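Aminopeptidase C (PDB 4K7C) probably removes amino acids from the N-termini of peptides as a papain-like cysteine aminopeptidase of the C1 (bleomycin hydrolase) family, assembled from six subunits. Local coordinates at residues A[294-297]-A[298-302]; A[329-333]-A[334-338]; A[372-376]-A[377-381]; A[397-400]-A[401-405]; A[411-414]-A[415-419]. All blocks are in the same frame, centred on the assembly; numbering follows the deposited sequence.

Interaction 1 of 5, residues A[294-297]-A[298-302]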
loop_
_atom_site.group_PDB
_atom_site.type_symbol
_atom_site.label_atom_id
_atom_site.label_comp_id
_atom_site.label_asym_id
_atom_site.label_seq_id
_atom_site.Cartn_x
_atom_site.Cartn_y
_atom_site.Cartn_z
ATOM N N LEU A 294 -16.192 43.982 -15.127
ATOM C CA LEU A 294 -16.098 44.698 -16.404
ATOM C C LEU A 294 -15.979 43.664 -17.544
ATOM O O LEU A 294 -14.955 42.951 -17.656
ATOM C CB LEU A 294 -14.877 45.609 -16.399
ATOM C CG LEU A 294 -14.449 46.367 -17.619
ATOM C CD1 LEU A 294 -15.583 47.319 -17.936
ATOM C CD2 LEU A 294 -13.151 47.075 -17.387
ATOM N N ASN A 295 -17.016 43.600 -18.375
ATOM C CA ASN A 295 -17.020 42.701 -19.505
ATOM C C ASN A 295 -16.307 43.274 -20.691
ATOM O O ASN A 295 -16.647 44.380 -21.149
ATOM C CB ASN A 295 -18.446 42.403 -19.911
ATOM C CG ASN A 295 -18.545 41.094 -20.672
ATOM O OD1 ASN A 295 -17.664 40.220 -20.561
ATOM N ND2 ASN A 295 -19.568 40.951 -21.451
ATOM N N LEU A 296 -15.306 42.548 -21.196
ATOM C CA LEU A 296 -14.526 42.937 -22.353
ATOM C C LEU A 296 -14.388 41.768 -23.319
ATOM O O LEU A 296 -14.435 40.587 -22.902
ATOM C CB LEU A 296 -13.135 43.350 -21.920
ATOM C CG LEU A 296 -13.077 44.543 -20.957
ATOM C CD1 LEU A 296 -11.641 44.758 -20.575
ATOM C CD2 LEU A 296 -13.650 45.816 -21.636
ATOM N N ASP A 297 -14.163 42.110 -24.585
ATOM C CA ASP A 297 -13.877 41.129 -25.628
ATOM C C ASP A 297 -12.591 40.360 -25.301
ATOM O O ASP A 297 -11.707 40.855 -24.606
ATOM C CB ASP A 297 -13.722 41.817 -26.982
ATOM C CG ASP A 297 -12.470 42.605 -27.070
ATOM O OD1 ASP A 297 -12.433 43.693 -26.476
ATOM O OD2 ASP A 297 -11.521 42.144 -27.727
ATOM N N ILE A 298 -12.478 39.175 -25.853
ATOM C CA ILE A 298 -11.404 38.233 -25.491
ATOM C C ILE A 298 -10.066 38.730 -25.921
ATOM O O ILE A 298 -9.147 38.559 -25.182
ATOM C CB ILE A 298 -11.676 36.771 -26.029
ATOM C CG1 ILE A 298 -10.740 35.709 -25.398
ATOM C CG2 ILE A 298 -11.549 36.740 -27.543
ATOM C CD1 ILE A 298 -10.841 35.690 -23.873
ATOM N N ASP A 299 -9.920 39.428 -27.040
ATOM C CA ASP A 299 -8.575 39.956 -27.379
ATOM C C ASP A 299 -8.016 40.985 -26.361
ATOM O O ASP A 299 -6.832 40.958 -25.988
ATOM C CB ASP A 299 -8.608 40.593 -28.801
ATOM C CG ASP A 299 -8.757 39.523 -29.906
ATOM O OD1 ASP A 299 -8.335 38.373 -29.714
ATOM O OD2 ASP A 299 -9.302 39.852 -30.945
ATOM N N THR A 300 -8.888 41.913 -25.971
ATOM C CA THR A 300 -8.562 43.001 -25.002
ATOM C C THR A 300 -8.273 42.368 -23.617
ATOM O O THR A 300 -7.264 42.653 -22.972
ATOM C CB THR A 300 -9.747 43.971 -24.853
ATOM O OG1 THR A 300 -10.176 44.525 -26.142
ATOM C CG2 THR A 300 -9.424 45.098 -23.897
ATOM N N PHE A 301 -9.106 41.395 -23.269
ATOM C CA PHE A 301 -8.971 40.638 -21.996
ATOM C C PHE A 301 -7.589 40.018 -21.974
ATOM O O PHE A 301 -6.826 40.161 -20.982
ATOM C CB PHE A 301 -10.136 39.577 -22.045
ATOM C CG PHE A 301 -10.282 38.685 -20.879
ATOM C CD1 PHE A 301 -11.399 38.810 -20.043
ATOM C CD2 PHE A 301 -9.466 37.569 -20.742
ATOM C CE1 PHE A 301 -11.642 37.928 -19.021
ATOM C CE2 PHE A 301 -9.668 36.702 -19.687
ATOM C CZ PHE A 301 -10.768 36.823 -18.839
ATOM N N LYS A 302 -7.271 39.252 -23.030
ATOM C CA LYS A 302 -5.971 38.576 -23.074
ATOM C C LYS A 302 -4.782 39.547 -23.121
ATOM O O LYS A 302 -3.720 39.319 -22.512
ATOM C CB LYS A 302 -5.910 37.624 -24.280
ATOM C CG LYS A 302 -6.618 36.331 -24.056
ATOM C CD LYS A 302 -7.041 35.609 -25.349
ATOM C CE LYS A 302 -5.863 35.120 -26.119
ATOM N NZ LYS A 302 -6.172 34.540 -27.439
HETATM O O HOH W 1 -11.859 39.917 -29.396
#
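D297, described in one of its two modelled conformers, reaches over the first turn of helix 298-310 with both carboxylate oxygens. D297 OD2 accepts T300 N at 3.2 Å and is met from well above the carboxylate plane, 51° out of it. The bond from T300 OG1 to D297 OD1 measures 2.4 Å, implausibly short, and its length is doubtful. The backbone adds F301 N to D297 O at 3.0 Å. D297 is the N-cap residue where strand 293-295 gives way to the helix; its CG lies between the backbone N and the carbonyl carbon, chi1 71°, which turns the carboxylate towards T300 N. A water donates to D297 OD2 (2.8 Å) and accepts from D299 N (3.1 Å), linking D299 N to the cap. Beside the polar cap, L296 CD1 meets T300 CG2 at 4.0 Å, the two side chains crossing at about a right angle. Farther out, N265 ND2 donates to L296 O, and F301 packs on I263 and on F404 of helix 401-407.

Interaction 2 of 5, residues A[329-333]-A[334-338]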
loop_
_atom_site.group_PDB
_atom_site.type_symbol
_atom_site.label_atom_id
_atom_site.label_comp_id
_atom_site.label_asym_id
_atom_site.label_seq_id
_atom_site.Cartn_x
_atom_site.Cartn_y
_atom_site.Cartn_z
ATOM N N LEU A 329 -2.148 15.230 -15.458
ATOM C CA LEU A 329 -0.972 15.725 -16.162
ATOM C C LEU A 329 -0.956 17.259 -16.127
ATOM O O LEU A 329 0.046 17.832 -16.389
ATOM C CB LEU A 329 -0.887 15.231 -17.566
ATOM C CG LEU A 329 -0.711 13.740 -17.628
ATOM C CD1 LEU A 329 -0.648 13.297 -19.093
ATOM C CD2 LEU A 329 0.542 13.258 -16.850
ATOM N N GLY A 330 -2.105 17.853 -15.830
ATOM C CA GLY A 330 -2.259 19.336 -15.837
ATOM C C GLY A 330 -2.222 20.024 -17.165
ATOM O O GLY A 330 -1.703 21.098 -17.270
ATOM N N ILE A 331 -2.890 19.419 -18.137
ATOM C CA ILE A 331 -2.958 19.987 -19.449
ATOM C C ILE A 331 -4.407 20.421 -19.712
ATOM O O ILE A 331 -5.369 19.596 -19.625
ATOM C CB ILE A 331 -2.536 18.918 -20.497
ATOM C CG1 ILE A 331 -1.094 18.496 -20.339
ATOM C CG2 ILE A 331 -2.756 19.487 -21.903
ATOM C CD1 ILE A 331 -0.653 17.296 -21.141
ATOM N N LEU A 332 -4.557 21.715 -20.025
ATOM C CA LEU A 332 -5.821 22.310 -20.327
ATOM C C LEU A 332 -5.713 22.713 -21.815
ATOM O O LEU A 332 -5.086 23.718 -22.145
ATOM C CB LEU A 332 -6.028 23.545 -19.440
ATOM C CG LEU A 332 -5.830 23.439 -17.926
ATOM C CD1 LEU A 332 -6.125 24.710 -17.105
ATOM C CD2 LEU A 332 -6.663 22.318 -17.393
ATOM N N ASP A 333 -6.271 21.928 -22.718
ATOM C CA ASP A 333 -6.055 22.143 -24.128
ATOM C C ASP A 333 -7.300 21.551 -24.801
ATOM O O ASP A 333 -7.728 20.408 -24.517
ATOM C CB ASP A 333 -4.725 21.492 -24.654
ATOM C CG ASP A 333 -4.431 21.774 -26.133
ATOM O OD1 ASP A 333 -5.201 22.571 -26.804
ATOM O OD2 ASP A 333 -3.438 21.138 -26.616
ATOM N N THR A 334 -7.909 22.371 -25.674
ATOM C CA THR A 334 -8.991 21.920 -26.539
ATOM C C THR A 334 -8.592 20.656 -27.348
ATOM O O THR A 334 -9.461 19.924 -27.737
ATOM C CB THR A 334 -9.416 23.014 -27.505
ATOM O OG1 THR A 334 -8.274 23.470 -28.201
ATOM C CG2 THR A 334 -10.071 24.142 -26.793
ATOM N N ASN A 335 -7.295 20.420 -27.561
ATOM C CA ASN A 335 -6.812 19.242 -28.297
ATOM C C ASN A 335 -6.447 18.024 -27.421
ATOM O O ASN A 335 -6.079 16.966 -28.012
ATOM C CB ASN A 335 -5.602 19.580 -29.250
ATOM C CG ASN A 335 -5.970 20.594 -30.322
ATOM O OD1 ASN A 335 -5.132 21.531 -30.691
ATOM N ND2 ASN A 335 -7.146 20.459 -30.846
ATOM N N ILE A 336 -6.567 18.127 -26.104
ATOM C CA ILE A 336 -6.117 17.032 -25.223
ATOM C C ILE A 336 -6.904 15.764 -25.442
ATOM O O ILE A 336 -6.339 14.657 -25.306
ATOM C CB ILE A 336 -5.944 17.451 -23.746
ATOM C CG1 ILE A 336 -5.235 16.380 -22.963
ATOM C CG2 ILE A 336 -7.320 17.694 -23.077
ATOM C CD1 ILE A 336 -3.838 16.078 -23.418
ATOM N N TYR A 337 -8.172 15.906 -25.829
ATOM C CA TYR A 337 -9.016 14.780 -26.229
ATOM C C TYR A 337 -9.537 15.031 -27.599
ATOM O O TYR A 337 -9.748 16.174 -27.960
ATOM C CB TYR A 337 -10.207 14.588 -25.305
ATOM C CG TYR A 337 -9.829 14.430 -23.836
ATOM C CD1 TYR A 337 -9.120 13.336 -23.373
ATOM C CD2 TYR A 337 -10.211 15.387 -22.896
ATOM C CE1 TYR A 337 -8.810 13.213 -22.027
ATOM C CE2 TYR A 337 -9.906 15.305 -21.543
ATOM C CZ TYR A 337 -9.183 14.214 -21.087
ATOM O OH TYR A 337 -8.855 14.086 -19.785
ATOM N N LYS A 338 -9.750 13.953 -28.365
ATOM C CA LYS A 338 -10.456 14.078 -29.653
ATOM C C LYS A 338 -11.709 13.261 -29.617
ATOM O O LYS A 338 -11.810 12.179 -30.234
ATOM C CB LYS A 338 -9.552 13.662 -30.778
ATOM C CG LYS A 338 -8.409 14.592 -30.981
ATOM C CD LYS A 338 -8.820 15.964 -31.555
ATOM C CE LYS A 338 -7.700 16.883 -31.926
ATOM N NZ LYS A 338 -8.201 18.222 -32.426
#
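With its CG anti to the backbone N (chi1 -177°), D333 swings its carboxylate over the turn that follows, where D333 OD1 accepts N335 N at 3.1 Å. The N-H comes down almost vertically on the carboxylate, 84° out of its plane, although the bond is nearly straight at the hydrogen. I336 also has its first branch, CG1, anti to N (chi1 -169°), and this lays I336 CD1 against I331 CG2 at 3.9 Å, the two isoleucines crossing at about a right angle. The chain here makes a type I beta turn from D333 to I336, closed by I336 N on D333 O at 3.0 Å; the side-chain bond of D333 to the amide two residues on makes it an Asx turn as well. The turn leads strand 331-332 out towards helix 339-343. Outside the turn, S44 OG hydrogen-bonds D333 OD2, and S324 OG binds D333 O. On the apolar side, I331 and I336 both rest on S44 of helix 42-47.

Interaction 3 of 5, residues A[372-376]-A[377-381]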
loop_
_atom_site.group_PDB
_atom_site.type_symbol
_atom_site.label_atom_id
_atom_site.label_comp_id
_atom_site.label_asym_id
_atom_site.label_seq_id
_atom_site.Cartn_x
_atom_site.Cartn_y
_atom_site.Cartn_z
ATOM N N ASP A 372 3.749 31.919 -23.089
ATOM C CA ASP A 372 4.683 31.705 -24.175
ATOM C C ASP A 372 4.122 32.535 -25.305
ATOM O O ASP A 372 2.973 32.303 -25.825
ATOM C CB ASP A 372 4.731 30.222 -24.595
ATOM C CG ASP A 372 5.971 29.873 -25.383
ATOM O OD1 ASP A 372 7.022 30.496 -25.165
ATOM O OD2 ASP A 372 5.905 28.907 -26.180
ATOM N N LEU A 373 5.004 33.426 -25.762
ATOM C CA LEU A 373 4.669 34.293 -26.914
ATOM C C LEU A 373 5.561 33.911 -28.103
ATOM O O LEU A 373 6.788 33.956 -28.001
ATOM C CB LEU A 373 4.966 35.753 -26.514
ATOM C CG LEU A 373 4.124 36.345 -25.402
ATOM C CD1 LEU A 373 4.600 37.808 -25.213
ATOM C CD2 LEU A 373 2.637 36.298 -25.649
ATOM N N VAL A 374 4.948 33.482 -29.194
ATOM C CA VAL A 374 5.642 33.073 -30.421
ATOM C C VAL A 374 5.089 33.955 -31.554
ATOM O O VAL A 374 3.864 34.090 -31.737
ATOM C CB VAL A 374 5.395 31.590 -30.783
ATOM C CG1 VAL A 374 6.205 31.201 -32.041
ATOM C CG2 VAL A 374 5.841 30.653 -29.658
ATOM N N ASP A 375 6.001 34.616 -32.259
ATOM C CA ASP A 375 5.617 35.685 -33.260
ATOM C C ASP A 375 4.614 36.699 -32.659
ATOM O O ASP A 375 3.642 37.155 -33.294
ATOM C CB ASP A 375 5.056 35.058 -34.539
ATOM C CG ASP A 375 6.025 34.047 -35.192
ATOM O OD1 ASP A 375 7.220 34.238 -35.057
ATOM O OD2 ASP A 375 5.581 33.079 -35.873
ATOM N N GLY A 376 4.847 37.017 -31.401
ATOM C CA GLY A 376 4.053 38.045 -30.698
ATOM C C GLY A 376 2.673 37.597 -30.266
ATOM O O GLY A 376 1.914 38.410 -29.791
ATOM N N LYS A 377 2.305 36.324 -30.459
ATOM C CA LYS A 377 0.962 35.832 -30.045
ATOM C C LYS A 377 1.108 34.729 -28.963
ATOM O O LYS A 377 2.043 33.960 -28.984
ATOM C CB LYS A 377 0.232 35.244 -31.233
ATOM C CG LYS A 377 -0.024 36.301 -32.337
ATOM C CD LYS A 377 -1.383 36.079 -33.020
ATOM C CE LYS A 377 -1.645 37.154 -34.059
ATOM N NZ LYS A 377 -1.457 38.524 -33.473
ATOM N N PRO A 378 0.141 34.658 -28.039
ATOM C CA PRO A 378 0.253 33.650 -26.979
ATOM C C PRO A 378 -0.049 32.251 -27.498
ATOM O O PRO A 378 -1.026 32.077 -28.241
ATOM C CB PRO A 378 -0.809 34.100 -26.003
ATOM C CG PRO A 378 -1.793 34.869 -26.822
ATOM C CD PRO A 378 -0.881 35.638 -27.734
ATOM N N THR A 379 0.781 31.259 -27.181
ATOM C CA THR A 379 0.420 29.859 -27.580
ATOM C C THR A 379 -0.090 29.007 -26.407
ATOM O O THR A 379 -0.824 28.018 -26.611
ATOM C CB THR A 379 1.651 29.213 -28.255
ATOM O OG1 THR A 379 2.740 29.227 -27.344
ATOM C CG2 THR A 379 2.027 29.975 -29.514
ATOM N N LYS A 380 0.417 29.351 -25.224
ATOM C CA LYS A 380 0.175 28.622 -24.008
ATOM C C LYS A 380 0.531 29.496 -22.800
ATOM O O LYS A 380 1.278 30.434 -22.928
ATOM C CB LYS A 380 0.912 27.273 -23.934
ATOM C CG LYS A 380 2.371 27.309 -24.210
ATOM C CD LYS A 380 2.959 25.947 -24.561
ATOM C CE LYS A 380 4.464 26.005 -24.804
ATOM N NZ LYS A 380 4.837 24.624 -25.199
ATOM N N TRP A 381 -0.137 29.176 -21.679
ATOM C CA TRP A 381 -0.132 29.967 -20.465
ATOM C C TRP A 381 0.259 29.032 -19.338
ATOM O O TRP A 381 -0.174 27.842 -19.270
ATOM C CB TRP A 381 -1.524 30.482 -20.167
ATOM C CG TRP A 381 -2.103 31.339 -21.277
ATOM C CD1 TRP A 381 -2.702 30.891 -22.405
ATOM C CD2 TRP A 381 -2.249 32.765 -21.271
ATOM N NE1 TRP A 381 -3.091 31.972 -23.212
ATOM C CE2 TRP A 381 -2.818 33.128 -22.519
ATOM C CE3 TRP A 381 -1.812 33.801 -20.378
ATOM C CZ2 TRP A 381 -3.045 34.453 -22.877
ATOM C CZ3 TRP A 381 -2.094 35.105 -20.706
ATOM C CH2 TRP A 381 -2.676 35.429 -21.955
HETATM O O HOH W 2 4.403 27.292 -28.404
#
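Backbone bonds join D372 and V374 to the returning strand of this hairpin, whose type I' turn runs from V374 to K377 with D375 and G376 at its corners, both at positive phi. V374 N meets K377 O and K377 N meets V374 O, each at 3.0 Å; T379 N reaches D372 O at 2.8 Å and D372 N reaches K380 O at 2.9 Å. P378 sits in a non-hydrogen-bonded pair with L373, so its lack of an N-H costs no bond to strand 372-374, and P378 CA adds a CA-H...O contact to D372 O at 3.2 Å. Apolar contacts are few: L373 CD2 touches P378 CB at 4.1 Å, and V374 CG2 meets T379 CG2 at 3.9 Å. Among the polar side chains, D372 and K380 lie side by side, with D372 OD2 and K380 NZ 4.5 Å apart, beyond a salt bridge; D372 OD1 binds S53 N, and K380 NZ binds T49 O and A47 O. A water bridges D372 OD2 and T379 OG1. D375 makes a salt bridge to R241 of the third subunit. The hairpin is therefore secured by main-chain bonds, while D372, K380 and D375 spend their charges on neighbouring elements and another subunit.

Interaction 4 of 5, residues A[397-400]-A[401-405]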
loop_
_atom_site.group_PDB
_atom_site.type_symbol
_atom_site.label_atom_id
_atom_site.label_comp_id
_atom_site.label_asym_id
_atom_site.label_seq_id
_atom_site.Cartn_x
_atom_site.Cartn_y
_atom_site.Cartn_z
ATOM N N PHE A 397 0.079 23.847 -14.016
ATOM C CA PHE A 397 -0.703 23.366 -15.169
ATOM C C PHE A 397 -0.254 24.224 -16.389
ATOM O O PHE A 397 0.468 25.221 -16.219
ATOM C CB PHE A 397 -2.180 23.517 -14.873
ATOM C CG PHE A 397 -2.821 22.368 -14.116
ATOM C CD1 PHE A 397 -2.162 21.668 -13.167
ATOM C CD2 PHE A 397 -4.162 22.096 -14.319
ATOM C CE1 PHE A 397 -2.775 20.632 -12.470
ATOM C CE2 PHE A 397 -4.766 21.070 -13.655
ATOM C CZ PHE A 397 -4.061 20.334 -12.737
ATOM N N VAL A 398 -0.688 23.824 -17.583
ATOM C CA VAL A 398 -0.427 24.561 -18.796
ATOM C C VAL A 398 -1.746 24.619 -19.551
ATOM O O VAL A 398 -2.485 23.578 -19.640
ATOM C CB VAL A 398 0.723 23.982 -19.580
ATOM C CG1 VAL A 398 0.533 22.493 -19.777
ATOM C CG2 VAL A 398 0.859 24.695 -20.923
ATOM N N ALA A 399 -2.098 25.814 -20.099
ATOM C CA ALA A 399 -3.367 25.993 -20.796
ATOM C C ALA A 399 -3.036 26.498 -22.182
ATOM O O ALA A 399 -2.209 27.447 -22.315
ATOM C CB ALA A 399 -4.249 27.011 -20.133
ATOM N N SER A 400 -3.597 25.850 -23.209
ATOM C CA SER A 400 -3.369 26.300 -24.554
ATOM C C SER A 400 -4.138 27.634 -24.754
ATOM O O SER A 400 -5.123 27.927 -24.069
ATOM C CB SER A 400 -3.818 25.263 -25.643
ATOM O OG SER A 400 -5.218 25.151 -25.687
ATOM N N ASP A 401 -3.682 28.420 -25.737
ATOM C CA ASP A 401 -4.370 29.662 -26.038
ATOM C C ASP A 401 -5.807 29.367 -26.524
ATOM O O ASP A 401 -6.761 30.074 -26.173
ATOM C CB ASP A 401 -3.579 30.477 -27.057
ATOM C CG ASP A 401 -4.031 31.915 -27.033
ATOM O OD1 ASP A 401 -4.019 32.434 -25.928
ATOM O OD2 ASP A 401 -4.499 32.448 -28.079
ATOM N N ALA A 402 -6.021 28.274 -27.293
ATOM C CA ALA A 402 -7.409 27.931 -27.646
ATOM C C ALA A 402 -8.292 27.626 -26.468
ATOM O O ALA A 402 -9.500 27.961 -26.459
ATOM C CB ALA A 402 -7.420 26.788 -28.677
ATOM N N TRP A 403 -7.723 26.903 -25.491
ATOM C CA TRP A 403 -8.426 26.614 -24.279
ATOM C C TRP A 403 -8.781 27.886 -23.527
ATOM O O TRP A 403 -9.876 28.001 -23.042
ATOM C CB TRP A 403 -7.629 25.656 -23.356
ATOM C CG TRP A 403 -8.437 25.021 -22.231
ATOM C CD1 TRP A 403 -9.026 23.784 -22.240
ATOM C CD2 TRP A 403 -8.727 25.579 -20.934
ATOM N NE1 TRP A 403 -9.623 23.522 -21.029
ATOM C CE2 TRP A 403 -9.450 24.609 -20.214
ATOM C CE3 TRP A 403 -8.451 26.803 -20.339
ATOM C CZ2 TRP A 403 -9.930 24.820 -18.929
ATOM C CZ3 TRP A 403 -8.891 26.994 -19.021
ATOM C CH2 TRP A 403 -9.632 26.017 -18.348
ATOM N N PHE A 404 -7.830 28.777 -23.397
ATOM C CA PHE A 404 -8.040 30.081 -22.671
ATOM C C PHE A 404 -9.235 30.809 -23.349
ATOM O O PHE A 404 -10.159 31.252 -22.686
ATOM C CB PHE A 404 -6.745 30.894 -22.868
ATOM C CG PHE A 404 -6.682 32.137 -22.065
ATOM C CD1 PHE A 404 -5.765 32.214 -21.047
ATOM C CD2 PHE A 404 -7.581 33.210 -22.254
ATOM C CE1 PHE A 404 -5.674 33.352 -20.256
ATOM C CE2 PHE A 404 -7.477 34.375 -21.448
ATOM C CZ PHE A 404 -6.497 34.410 -20.466
ATOM N N ASP A 405 -9.238 30.864 -24.668
ATOM C CA ASP A 405 -10.341 31.519 -25.406
ATOM C C ASP A 405 -11.695 31.020 -25.022
ATOM O O ASP A 405 -12.663 31.753 -24.913
ATOM C CB ASP A 405 -10.147 31.415 -26.943
ATOM C CG ASP A 405 -9.002 32.247 -27.467
ATOM O OD1 ASP A 405 -8.391 33.028 -26.705
ATOM O OD2 ASP A 405 -8.666 32.094 -28.665
#
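S400 OG is gripped from two directions: it accepts W403 N at 3.1 Å and also hydrogen-bonds D333 OD1, outside this junction. S400 is the N-cap of helix 401-407, entered directly from the end of strand 396-400. A chi1 of 70° tucks S400 OG back over its own main chain and turns it towards the W403 amide, 3.4 Å from W403 CB. The backbone starts the helix with F404 N on S400 O at 2.9 Å. As the chain turns, segments 397-400 and 401-405 run at 79° to each other. The large side chains of the helix start near the cap and lead away from it: W403 gives NE1 to Q323 O, and F404 stacks on the W381 ring. D401 divides its carboxylate between W381 NE1 at OD1 and a salt bridge to K302 at OD2. Little apolar surface is shared across the junction itself, where A399 CB approaches W403 CE3 at 4.2 Å, obliquely to the indole.

Interaction 5 of 5, residues A[411-414]-A[415-419]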
loop_
_atom_site.group_PDB
_atom_site.type_symbol
_atom_site.label_atom_id
_atom_site.label_comp_id
_atom_site.label_asym_id
_atom_site.label_seq_id
_atom_site.Cartn_x
_atom_site.Cartn_y
_atom_site.Cartn_z
ATOM N N VAL A 411 -10.375 37.492 -15.317
ATOM C CA VAL A 411 -9.011 37.803 -14.891
ATOM C C VAL A 411 -9.136 39.074 -13.993
ATOM O O VAL A 411 -10.109 39.818 -14.129
ATOM C CB VAL A 411 -8.003 38.128 -16.001
ATOM C CG1 VAL A 411 -7.544 36.856 -16.706
ATOM C CG2 VAL A 411 -8.572 39.112 -17.013
ATOM N N VAL A 412 -8.257 39.180 -13.014
ATOM C CA VAL A 412 -8.179 40.355 -12.189
ATOM C C VAL A 412 -6.947 41.137 -12.599
ATOM O O VAL A 412 -5.798 40.669 -12.531
ATOM C CB VAL A 412 -8.202 40.035 -10.691
ATOM C CG1 VAL A 412 -8.038 41.281 -9.853
ATOM C CG2 VAL A 412 -9.469 39.340 -10.301
ATOM N N ILE A 413 -7.182 42.371 -13.091
ATOM C CA ILE A 413 -6.131 43.234 -13.624
ATOM C C ILE A 413 -5.967 44.559 -12.817
ATOM O O ILE A 413 -6.997 45.109 -12.421
ATOM C CB ILE A 413 -6.438 43.546 -15.095
ATOM C CG1 ILE A 413 -6.476 42.186 -15.915
ATOM C CG2 ILE A 413 -5.430 44.467 -15.674
ATOM C CD1 ILE A 413 -5.161 41.509 -16.041
ATOM N N SER A 414 -4.722 45.002 -12.593
ATOM C CA SER A 414 -4.495 46.344 -11.995
ATOM C C SER A 414 -4.961 47.391 -12.975
ATOM O O SER A 414 -4.627 47.363 -14.156
ATOM C CB SER A 414 -3.086 46.691 -11.563
ATOM O OG SER A 414 -2.448 45.655 -10.925
ATOM N N LYS A 415 -5.805 48.259 -12.447
ATOM C CA LYS A 415 -6.459 49.348 -13.183
ATOM C C LYS A 415 -5.486 50.194 -14.024
ATOM O O LYS A 415 -5.855 50.699 -15.105
ATOM C CB LYS A 415 -7.284 50.201 -12.211
ATOM C CG LYS A 415 -8.605 49.595 -11.772
ATOM C CD LYS A 415 -9.268 50.465 -10.684
ATOM C CE LYS A 415 -10.484 49.832 -10.198
ATOM N NZ LYS A 415 -11.099 50.566 -9.067
ATOM N N LYS A 416 -4.259 50.345 -13.530
ATOM C CA LYS A 416 -3.277 51.113 -14.244
ATOM C C LYS A 416 -2.900 50.564 -15.637
ATOM O O LYS A 416 -2.293 51.257 -16.421
ATOM C CB LYS A 416 -2.013 51.200 -13.435
ATOM C CG LYS A 416 -1.285 49.900 -13.268
ATOM C CD LYS A 416 -0.246 50.092 -12.193
ATOM C CE LYS A 416 0.672 48.925 -12.106
ATOM N NZ LYS A 416 1.863 49.399 -11.320
ATOM N N TYR A 417 -3.222 49.287 -15.915
ATOM C CA TYR A 417 -2.928 48.699 -17.221
ATOM C C TYR A 417 -4.060 48.955 -18.167
ATOM O O TYR A 417 -3.915 48.681 -19.347
ATOM C CB TYR A 417 -2.742 47.170 -17.066
ATOM C CG TYR A 417 -1.586 46.820 -16.237
ATOM C CD1 TYR A 417 -0.286 47.292 -16.568
ATOM C CD2 TYR A 417 -1.734 46.026 -15.125
ATOM C CE1 TYR A 417 0.803 46.973 -15.784
ATOM C CE2 TYR A 417 -0.667 45.716 -14.323
ATOM C CZ TYR A 417 0.594 46.187 -14.654
ATOM O OH TYR A 417 1.655 45.900 -13.854
ATOM N N LEU A 418 -5.192 49.467 -17.652
ATOM C CA LEU A 418 -6.392 49.714 -18.452
ATOM C C LEU A 418 -6.313 51.062 -19.210
ATOM O O LEU A 418 -5.914 52.037 -18.637
ATOM C CB LEU A 418 -7.607 49.794 -17.567
ATOM C CG LEU A 418 -8.140 48.585 -16.809
ATOM C CD1 LEU A 418 -9.483 48.886 -16.127
ATOM C CD2 LEU A 418 -8.360 47.520 -17.818
ATOM N N PRO A 419 -6.814 51.110 -20.466
ATOM C CA PRO A 419 -6.963 52.356 -21.209
ATOM C C PRO A 419 -7.847 53.303 -20.433
ATOM O O PRO A 419 -8.730 52.889 -19.675
ATOM C CB PRO A 419 -7.683 51.908 -22.503
ATOM C CG PRO A 419 -7.304 50.479 -22.668
ATOM C CD PRO A 419 -7.296 49.951 -21.260
#
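I413 and Y417 form the close-packed part of this turn: I413 CG2 sits near the ring plane at the Y417 edge, 4.0 Å from Y417 CD2, and the two side chains cross at about a right angle. The tyrosine CG is anti to its own carbonyl carbon (chi1 -64°), which folds the ring back beside S414, with S414 CB 3.8 Å from Y417 CE2. Y417 N donates to S414 O at 3.0 Å. This bond opens the 3-10 turn 415-417, by which the chain leaves strand 408-414 on its way to helix 420-429; L418 N follows with a bond to K415 O at 2.9 Å. The ring end is fixed from outside, its OH hydrogen-bonded to E313 OE1. The solvent side is looser. There K416, an exposed residue, lays CG 4.1 Å above the centre of one face of the Y417 ring, its chain extended beyond CG. K415 turns away from the strand segment too, but is held by NZ on D258 O.

In the fold
Interactions 2, 4 and 5 are largely buried, whereas interactions 1 and 3 each have an open side, and 3 also faces another subunit. Interactions 1 and 4 are both helix starts with a side-chain N-cap, one an aspartate partly exposed and wetted by water, the other a buried serine; K302 of the first helix ties them together ionically, reaching D405 of the second. Strands 331-332 and 396-400 are neighbours, so interactions 2 and 4 share the L332 O to S400 N bond. Interaction 3 joins interaction 4 through the next strand pair, W381 N meeting A399 O. Interaction 5, with a single backbone bond across its turn, touches interaction 1 by packing of F301 on V411 and L294 on L418.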